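Local atomic coordinates of glycoside Hydrolase Family 43_12 (Metagenome, PDB entry 7JVH), a protein that probably hydrolyses glycosidic bonds in plant cell-wall polysaccharides or oligosaccharides, as a family 43 glycoside hydrolase from a gut metagenome. Residues A[72-77]-A[133-138]. Numbering follows the deposited sequence.
Sequences DYYLVN and DTFYMI
Phe135 presents the edge of its ring to the face of Tyr74 in an offset edge-to-face pair, which carries the contact between strand 72-76 and strand 134-142. The ring centroids are 5.4 Å apart and the planes stand at 75°. The touching part of Phe135 is its CE2 corner, 3.9 Å from Tyr74 CD1 and almost as near to Tyr74 CE1, with Phe135 CZ close behind; the edge is displaced past the CD1-CE1 side of the tyrosine and approaches it obliquely. In both residues CG lies anti to the carbonyl carbon (chi1 -60° in Tyr74, -69° in Phe135), and from there the two long, flat side chains fill the space between strands whose Tyr74 CA and Phe135 CA are 10.1 Å apart. Phe135, all hydrocarbon in its side chain, suits a buried place, whereas the partly exposed Tyr74 combines an apolar ring face with a polar hydroxyl.

Val76 and the selenomethionine Met137 also turn toward the opposite strand, and Ile126 of strand 120-129 packs against Tyr74 and Val76. Further rings meet the pair: His90 lies against Tyr74, and Tyr128 against Phe135.

The two strands belong to successive four-stranded antiparallel sheets, blades of the five-bladed beta-propeller characteristic of family 43, and face each other across the interface between blades. No hydrogen bond joins the segments; backbone pairing stays within each blade, as between Tyr74 and Cys67 or Phe135 and Thr154. Cohesion here therefore rests mainly on dispersion and shape fit, the offset leaving at most a small edge-to-face electrostatic part.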
loop_
_atom_site.group_PDB
_atom_site.type_symbol
_atom_site.label_atom_id
_atom_site.label_comp_id
_atom_site.label_asym_id
_atom_site.label_seq_id
_atom_site.Cartn_x
_atom_site.Cartn_y
_atom_site.Cartn_z
ATOM N N ASP A 72 -19.480 10.700 -6.721
ATOM C CA ASP A 72 -18.269 10.490 -5.918
ATOM C C ASP A 72 -17.743 9.053 -5.940
ATOM O O ASP A 72 -18.503 8.101 -5.717
ATOM C CB ASP A 72 -18.541 10.904 -4.475
ATOM C CG ASP A 72 -18.819 12.371 -4.342
ATOM O OD1 ASP A 72 -17.964 13.164 -4.788
ATOM O OD2 ASP A 72 -19.871 12.728 -3.780
ATOM N N TYR A 73 -16.433 8.925 -6.199
ATOM C CA TYR A 73 -15.718 7.658 -6.179
ATOM C C TYR A 73 -14.828 7.614 -4.942
ATOM O O TYR A 73 -14.280 8.630 -4.535
ATOM C CB TYR A 73 -14.842 7.476 -7.433
ATOM C CG TYR A 73 -15.599 7.419 -8.737
ATOM C CD1 TYR A 73 -16.231 6.250 -9.146
ATOM C CD2 TYR A 73 -15.687 8.541 -9.582
ATOM C CE1 TYR A 73 -16.927 6.194 -10.348
ATOM C CE2 TYR A 73 -16.382 8.488 -10.774
ATOM C CZ TYR A 73 -16.998 7.312 -11.150
ATOM O OH TYR A 73 -17.708 7.259 -12.327
ATOM N N TYR A 74 -14.696 6.419 -4.359
ATOM C CA TYR A 74 -13.802 6.179 -3.226
ATOM C C TYR A 74 -12.961 4.940 -3.499
ATOM O O TYR A 74 -13.465 3.944 -4.001
ATOM C CB TYR A 74 -14.585 6.044 -1.919
ATOM C CG TYR A 74 -15.399 7.279 -1.572
ATOM C CD1 TYR A 74 -16.683 7.438 -2.056
ATOM C CD2 TYR A 74 -14.878 8.278 -0.759
ATOM C CE1 TYR A 74 -17.438 8.562 -1.747
ATOM C CE2 TYR A 74 -15.622 9.397 -0.438
ATOM C CZ TYR A 74 -16.898 9.534 -0.942
ATOM O OH TYR A 74 -17.634 10.644 -0.638
ATOM N N LEU A 75 -11.666 5.038 -3.198
ATOM C CA LEU A 75 -10.699 4.004 -3.535
ATOM C C LEU A 75 -9.811 3.764 -2.330
ATOM O O LEU A 75 -9.349 4.717 -1.704
ATOM C CB LEU A 75 -9.871 4.443 -4.743
ATOM C CG LEU A 75 -8.584 3.682 -5.079
ATOM C CD1 LEU A 75 -8.849 2.397 -5.853
ATOM C CD2 LEU A 75 -7.643 4.627 -5.843
ATOM N N VAL A 76 -9.585 2.486 -2.007
ATOM C CA VAL A 76 -8.808 2.091 -0.838
ATOM C C VAL A 76 -7.831 0.958 -1.156
ATOM O O VAL A 76 -7.982 0.268 -2.169
ATOM C CB VAL A 76 -9.716 1.712 0.336
ATOM C CG1 VAL A 76 -10.595 2.886 0.745
ATOM C CG2 VAL A 76 -10.573 0.495 0.010
ATOM N N ASN A 77 -6.837 0.792 -0.271
ATOM C CA ASN A 77 -5.706 -0.115 -0.441
ATOM C C ASN A 77 -5.326 -0.830 0.875
ATOM O O ASN A 77 -5.617 -0.345 1.977
ATOM C CB ASN A 77 -4.498 0.681 -0.939
ATOM C CG ASN A 77 -4.780 1.432 -2.231
ATOM O OD1 ASN A 77 -5.079 2.639 -2.239
ATOM N ND2 ASN A 77 -4.677 0.714 -3.343
ATOM N N ASP A 133 -28.074 3.438 2.370
ATOM C CA ASP A 133 -27.237 4.627 2.255
ATOM C C ASP A 133 -26.039 4.585 3.222
ATOM O O ASP A 133 -25.776 5.543 3.958
ATOM C CB ASP A 133 -28.096 5.898 2.453
ATOM C CG ASP A 133 -27.360 7.187 2.135
ATOM O OD1 ASP A 133 -26.354 7.171 1.397
ATOM O OD2 ASP A 133 -27.807 8.242 2.629
ATOM N N THR A 134 -25.309 3.461 3.202
ATOM C CA THR A 134 -24.245 3.179 4.159
ATOM C C THR A 134 -23.022 2.637 3.461
ATOM O O THR A 134 -23.142 1.825 2.546
ATOM C CB THR A 134 -24.675 2.144 5.229
ATOM O OG1 THR A 134 -25.936 2.525 5.802
ATOM C CG2 THR A 134 -23.623 2.058 6.345
ATOM N N PHE A 135 -21.852 3.093 3.916
ATOM C CA PHE A 135 -20.555 2.617 3.433
ATOM C C PHE A 135 -20.028 1.477 4.322
ATOM O O PHE A 135 -20.346 1.390 5.506
ATOM C CB PHE A 135 -19.546 3.766 3.373
ATOM C CG PHE A 135 -19.840 4.790 2.302
ATOM C CD1 PHE A 135 -20.738 5.839 2.535
ATOM C CD2 PHE A 135 -19.213 4.718 1.066
ATOM C CE1 PHE A 135 -21.003 6.775 1.554
ATOM C CE2 PHE A 135 -19.474 5.653 0.080
ATOM C CZ PHE A 135 -20.370 6.683 0.323
ATOM N N TYR A 136 -19.201 0.617 3.718
ATOM C CA TYR A 136 -18.634 -0.582 4.331
ATOM C C TYR A 136 -17.180 -0.724 3.883
ATOM O O TYR A 136 -16.889 -0.696 2.689
ATOM C CB TYR A 136 -19.415 -1.815 3.874
ATOM C CG TYR A 136 -20.810 -1.927 4.438
ATOM C CD1 TYR A 136 -21.906 -1.352 3.788
ATOM C CD2 TYR A 136 -21.040 -2.633 5.611
ATOM C CE1 TYR A 136 -23.179 -1.460 4.309
ATOM C CE2 TYR A 136 -22.321 -2.760 6.142
ATOM C CZ TYR A 136 -23.389 -2.168 5.488
ATOM O OH TYR A 136 -24.660 -2.279 5.988
HETATM N N MSE A 137 -16.269 -0.857 4.848
HETATM C CA MSE A 137 -14.896 -1.246 4.565
HETATM C C MSE A 137 -14.636 -2.585 5.252
HETATM O O MSE A 137 -14.586 -2.654 6.480
HETATM C CB MSE A 137 -13.928 -0.161 5.055
HETATM C CG MSE A 137 -12.569 -0.202 4.393
HETATM SE SE MSE A 137 -11.522 -1.752 4.947
HETATM C CE MSE A 137 -11.566 -2.797 3.354
ATOM N N ILE A 138 -14.490 -3.644 4.449
ATOM C CA ILE A 138 -14.314 -4.993 4.964
ATOM C C ILE A 138 -12.949 -5.578 4.556
ATOM O O ILE A 138 -12.557 -5.524 3.397
ATOM C CB ILE A 138 -15.476 -5.914 4.512
ATOM C CG1 ILE A 138 -15.438 -7.244 5.260
ATOM C CG2 ILE A 138 -15.442 -6.161 3.014
ATOM C CD1 ILE A 138 -16.638 -8.134 4.961
#